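Local structure of glucose-6-phosphate isomerase (Thermus thermophilus, 1ZZG) at residues I312-P316 / F340-K344; F12-L16 / K231-L235. The protein probably catalyses the reversible isomerization of glucose 6-phosphate to fructose 6-phosphate in glycolysis and gluconeogenesis. All blocks are in the same frame, centred on the assembly; numbering follows the deposited sequence.

Interaction 1 (I312-P316 / F340-K344)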
loop_
_atom_site.group_PDB
_atom_site.type_symbol
_atom_site.label_atom_id
_atom_site.label_comp_id
_atom_site.label_asym_id
_atom_site.label_seq_id
_atom_site.Cartn_x
_atom_site.Cartn_y
_atom_site.Cartn_z
ATOM N N ILE A 312 -14.000 3.757 10.245
ATOM C CA ILE A 312 -15.117 2.893 9.868
ATOM C C ILE A 312 -16.352 3.612 9.332
ATOM O O ILE A 312 -16.893 4.505 9.985
ATOM C CB ILE A 312 -15.573 2.061 11.086
ATOM C CG1 ILE A 312 -14.376 1.333 11.697
ATOM C CG2 ILE A 312 -16.691 1.112 10.679
ATOM C CD1 ILE A 312 -14.665 0.714 13.049
ATOM N N PRO A 313 -16.821 3.224 8.134
ATOM C CA PRO A 313 -18.009 3.851 7.552
ATOM C C PRO A 313 -19.242 3.278 8.258
ATOM O O PRO A 313 -19.207 2.151 8.747
ATOM C CB PRO A 313 -17.929 3.432 6.089
ATOM C CG PRO A 313 -17.339 2.061 6.188
ATOM C CD PRO A 313 -16.223 2.264 7.189
ATOM N N GLU A 314 -20.325 4.041 8.322
ATOM C CA GLU A 314 -21.523 3.544 8.992
ATOM C C GLU A 314 -22.654 3.177 8.045
ATOM O O GLU A 314 -23.653 2.593 8.464
ATOM C CB GLU A 314 -22.016 4.565 10.013
ATOM C CG GLU A 314 -21.033 4.792 11.140
ATOM C CD GLU A 314 -21.619 5.606 12.272
ATOM O OE1 GLU A 314 -22.001 6.770 12.037
ATOM O OE2 GLU A 314 -21.693 5.076 13.398
ATOM N N ALA A 315 -22.496 3.512 6.770
ATOM C CA ALA A 315 -23.515 3.206 5.778
ATOM C C ALA A 315 -22.915 3.107 4.386
ATOM O O ALA A 315 -21.915 3.762 4.076
ATOM C CB ALA A 315 -24.605 4.285 5.795
ATOM N N PRO A 316 -23.508 2.260 3.531
ATOM C CA PRO A 316 -23.035 2.084 2.160
ATOM C C PRO A 316 -23.794 3.084 1.305
ATOM O O PRO A 316 -24.826 3.603 1.736
ATOM C CB PRO A 316 -23.454 0.659 1.843
ATOM C CG PRO A 316 -24.802 0.582 2.510
ATOM C CD PRO A 316 -24.541 1.256 3.860
ATOM N N PHE A 340 -22.225 -4.847 2.967
ATOM C CA PHE A 340 -21.855 -3.794 3.908
ATOM C C PHE A 340 -22.069 -4.276 5.341
ATOM O O PHE A 340 -21.289 -3.958 6.240
ATOM C CB PHE A 340 -22.678 -2.530 3.691
ATOM C CG PHE A 340 -22.219 -1.380 4.541
ATOM C CD1 PHE A 340 -21.156 -0.577 4.129
ATOM C CD2 PHE A 340 -22.791 -1.149 5.789
ATOM C CE1 PHE A 340 -20.666 0.437 4.949
ATOM C CE2 PHE A 340 -22.308 -0.138 6.619
ATOM C CZ PHE A 340 -21.243 0.656 6.197
ATOM N N GLN A 341 -23.139 -5.036 5.549
ATOM C CA GLN A 341 -23.442 -5.570 6.874
ATOM C C GLN A 341 -22.249 -6.394 7.356
ATOM O O GLN A 341 -21.867 -6.336 8.527
ATOM C CB GLN A 341 -24.690 -6.450 6.806
ATOM C CG GLN A 341 -25.274 -6.821 8.156
ATOM C CD GLN A 341 -26.493 -7.717 8.023
ATOM O OE1 GLN A 341 -27.112 -7.789 6.956
ATOM N NE2 GLN A 341 -26.853 -8.394 9.110
ATOM N N LEU A 342 -21.664 -7.165 6.443
ATOM C CA LEU A 342 -20.503 -7.990 6.773
ATOM C C LEU A 342 -19.312 -7.088 7.096
ATOM O O LEU A 342 -18.640 -7.261 8.111
ATOM C CB LEU A 342 -20.144 -8.910 5.601
ATOM C CG LEU A 342 -18.901 -9.787 5.803
ATOM C CD1 LEU A 342 -19.010 -10.565 7.112
ATOM C CD2 LEU A 342 -18.745 -10.735 4.626
ATOM N N LEU A 343 -19.059 -6.133 6.211
ATOM C CA LEU A 343 -17.964 -5.182 6.373
ATOM C C LEU A 343 -18.026 -4.538 7.754
ATOM O O LEU A 343 -17.044 -4.537 8.496
ATOM C CB LEU A 343 -18.054 -4.111 5.277
ATOM C CG LEU A 343 -17.142 -2.879 5.308
ATOM C CD1 LEU A 343 -15.696 -3.296 5.535
ATOM C CD2 LEU A 343 -17.284 -2.112 3.979
ATOM N N LYS A 344 -19.199 -4.010 8.094
ATOM C CA LYS A 344 -19.425 -3.346 9.380
ATOM C C LYS A 344 -19.176 -4.293 10.547
ATOM O O LYS A 344 -18.533 -3.934 11.525
ATOM C CB LYS A 344 -20.868 -2.832 9.467
ATOM C CG LYS A 344 -21.029 -1.416 10.024
ATOM C CD LYS A 344 -19.983 -1.066 11.063
ATOM C CE LYS A 344 -20.189 0.347 11.595
ATOM N NZ LYS A 344 -21.077 0.371 12.786
HETATM O O HOH W 1 -22.216 2.370 14.027
#
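Phe340 lays its ring against the chain from Pro313 to Pro316, where strand 306-313 runs out in a parallel beta-alpha-beta crossover; helix 339-356 makes the crossing and strand 360-366 follows it, beside the first strand. The Pro316 ring lies flat over one face of Phe340, the two side chains running crosswise at about a right angle. Its CD sits over the centre of that face, a CH-pi contact 3.6 Å from the Phe340 centroid and 14° off the ring normal, while Pro316 CB rests on Phe340 CD1. Farther along the same face, Ala315 C lies above the rim, and the outer end of the ring is packed tightly: Phe340 CZ is 3.2 Å from Ala315 N. At the base of the ring, CG is anti to the backbone N (chi1 -174°), which sends the aromatic group off the helix and under this turn. Pro313 meets it from another side, with CG 3.9 Å from Phe340 CE1. Pro103 of the second subunit also packs on Phe340.

Lys344, one helical turn on, crosses Ile312 at about a right angle, its CE 3.7 Å from Ile312 CG2. The same methylene lies 3.5 Å from Pro313 O, a carbonyl oxygen that this contact buries without any hydrogen-bonding partner. Bends at chi2 and chi4 then turn the lysine's amino group toward Glu314. The two charges do not touch directly, each having its own salt bridge, Glu314 with Arg3 and Lys344 with Glu348. One water joins them, donating to Glu314 OE2 at 2.8 Å and accepting from Lys344 NZ at 2.6 Å.

Interaction 2 (F12-L16 / K231-L235)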
loop_
_atom_site.group_PDB
_atom_site.type_symbol
_atom_site.label_atom_id
_atom_site.label_comp_id
_atom_site.label_asym_id
_atom_site.label_seq_id
_atom_site.Cartn_x
_atom_site.Cartn_y
_atom_site.Cartn_z
ATOM N N PHE A 12 -9.921 8.515 28.970
ATOM C CA PHE A 12 -9.792 9.654 28.066
ATOM C C PHE A 12 -10.491 10.947 28.494
ATOM O O PHE A 12 -9.924 12.028 28.367
ATOM C CB PHE A 12 -10.253 9.283 26.654
ATOM C CG PHE A 12 -9.998 10.365 25.643
ATOM C CD1 PHE A 12 -8.695 10.758 25.339
ATOM C CD2 PHE A 12 -11.054 11.026 25.035
ATOM C CE1 PHE A 12 -8.449 11.803 24.440
ATOM C CE2 PHE A 12 -10.823 12.073 24.136
ATOM C CZ PHE A 12 -9.516 12.462 23.837
ATOM N N PRO A 13 -11.737 10.860 28.985
ATOM C CA PRO A 13 -12.432 12.084 29.405
ATOM C C PRO A 13 -11.640 12.849 30.469
ATOM O O PRO A 13 -11.628 14.079 30.475
ATOM C CB PRO A 13 -13.767 11.552 29.923
ATOM C CG PRO A 13 -14.002 10.350 29.047
ATOM C CD PRO A 13 -12.635 9.695 29.057
ATOM N N GLU A 14 -10.972 12.121 31.358
ATOM C CA GLU A 14 -10.187 12.765 32.405
ATOM C C GLU A 14 -8.897 13.348 31.832
ATOM O O GLU A 14 -8.433 14.412 32.247
ATOM C CB GLU A 14 -9.867 11.755 33.515
ATOM C CG GLU A 14 -9.024 12.277 34.674
ATOM C CD GLU A 14 -7.563 12.470 34.310
ATOM O OE1 GLU A 14 -7.080 11.748 33.410
ATOM O OE2 GLU A 14 -6.894 13.327 34.932
ATOM N N ALA A 15 -8.325 12.643 30.869
ATOM C CA ALA A 15 -7.088 13.078 30.254
ATOM C C ALA A 15 -7.308 14.330 29.416
ATOM O O ALA A 15 -6.465 15.225 29.383
ATOM C CB ALA A 15 -6.520 11.961 29.403
ATOM N N LEU A 16 -8.450 14.387 28.745
ATOM C CA LEU A 16 -8.792 15.536 27.921
ATOM C C LEU A 16 -8.895 16.750 28.843
ATOM O O LEU A 16 -8.284 17.793 28.604
ATOM C CB LEU A 16 -10.125 15.289 27.233
ATOM C CG LEU A 16 -10.616 16.427 26.340
ATOM C CD1 LEU A 16 -9.607 16.687 25.238
ATOM C CD2 LEU A 16 -11.964 16.056 25.761
ATOM N N LYS A 231 -8.851 16.491 20.015
ATOM C CA LYS A 231 -9.013 15.252 20.768
ATOM C C LYS A 231 -8.111 14.141 20.244
ATOM O O LYS A 231 -7.437 13.461 21.028
ATOM C CB LYS A 231 -10.464 14.777 20.722
ATOM C CG LYS A 231 -11.423 15.623 21.531
ATOM C CD LYS A 231 -12.783 14.951 21.597
ATOM C CE LYS A 231 -13.783 15.787 22.365
ATOM N NZ LYS A 231 -15.054 15.044 22.552
ATOM N N THR A 232 -8.102 13.942 18.924
ATOM C CA THR A 232 -7.260 12.892 18.348
ATOM C C THR A 232 -5.793 13.301 18.428
ATOM O O THR A 232 -4.910 12.450 18.527
ATOM C CB THR A 232 -7.659 12.556 16.882
ATOM O OG1 THR A 232 -7.583 13.731 16.065
ATOM C CG2 THR A 232 -9.084 11.998 16.844
ATOM N N ALA A 233 -5.533 14.608 18.395
ATOM C CA ALA A 233 -4.162 15.092 18.518
ATOM C C ALA A 233 -3.681 14.650 19.905
ATOM O O ALA A 233 -2.557 14.172 20.070
ATOM C CB ALA A 233 -4.122 16.602 18.408
ATOM N N LEU A 234 -4.550 14.808 20.900
ATOM C CA LEU A 234 -4.215 14.410 22.266
ATOM C C LEU A 234 -3.921 12.911 22.314
ATOM O O LEU A 234 -2.932 12.482 22.907
ATOM C CB LEU A 234 -5.365 14.730 23.225
ATOM C CG LEU A 234 -5.143 14.282 24.677
ATOM C CD1 LEU A 234 -3.941 15.022 25.258
ATOM C CD2 LEU A 234 -6.393 14.551 25.507
ATOM N N LEU A 235 -4.786 12.118 21.691
ATOM C CA LEU A 235 -4.601 10.672 21.673
ATOM C C LEU A 235 -3.209 10.321 21.158
ATOM O O LEU A 235 -2.476 9.583 21.806
ATOM C CB LEU A 235 -5.668 9.999 20.802
ATOM C CG LEU A 235 -7.085 9.915 21.381
ATOM C CD1 LEU A 235 -8.044 9.422 20.313
ATOM C CD2 LEU A 235 -7.098 8.972 22.582
#
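Leu16 N donates to Phe12 O at 2.8 Å, the helical bond that places these two side chains one turn apart on a common side of helix 12-18, and both reach helix 228-238. Between the helices themselves the contact is made by apolar packing. Phe12 is its centre: with CG anti to the backbone N (chi1 -173°), the ring extends off the first turn of its helix and pushes its CE1-CZ end among three residues. Phe12 CE1 meets one methyl from each of two leucines, 3.6 Å from Leu234 CD2 and equally far from Leu235 CD2. The Leu235 and Phe12 side chains run at about a right angle to each other, whereas Leu234 comes in at a slant. Phe12 CZ lies 3.6 Å from Lys231 O, an oxygen that already accepts a hydrogen bond from Leu235 N within its own helix. An alanine at Phe12 is likely to leave a gap between the two helices, with the methyl ends of Leu234 and Leu235 robbed of the ring that now separates and steadies them.

Leu234 CD2 goes further in, reaching 3.5 Å from Leu16 CA and touching Ala15 O as well. The Lys231 chain, extended beyond CG, runs past Leu16, its CE 3.9 Å from Leu16 CD2, and carries its amino group on to the carbonyl of Glu225. Leu23 from helix 20-32 touches both Leu16 and Leu234, and Leu4 of the edge strand 3-5 packs on Lys231. The short axes pass 11.0 Å apart at 101°, a nearly orthogonal helix-helix packing by which the N-terminal helix is laid across one of the helices of this alpha/beta isomerase fold.

Overall arrangement
Along the chain the two contacts come in series: interaction 2 has closed before interaction 1 opens. Their centres are 26 Å apart and their nearest atoms about 12 Å, so they do not touch. What relates them is the six-stranded mixed sheet. Helix 228-238 of interaction 2 leads into strand 244-249, the parallel neighbour of strand 306-313, on which interaction 1 lies. The N-terminal strand 3-5, paired with strand 360-366, serves both, with Arg3 bridged to Glu314 and Leu4 packed on Lys231. Interaction 1 also meets the second subunit, whereas interaction 2 is a packing within one subunit; both lie away from the predicted catalytic residues.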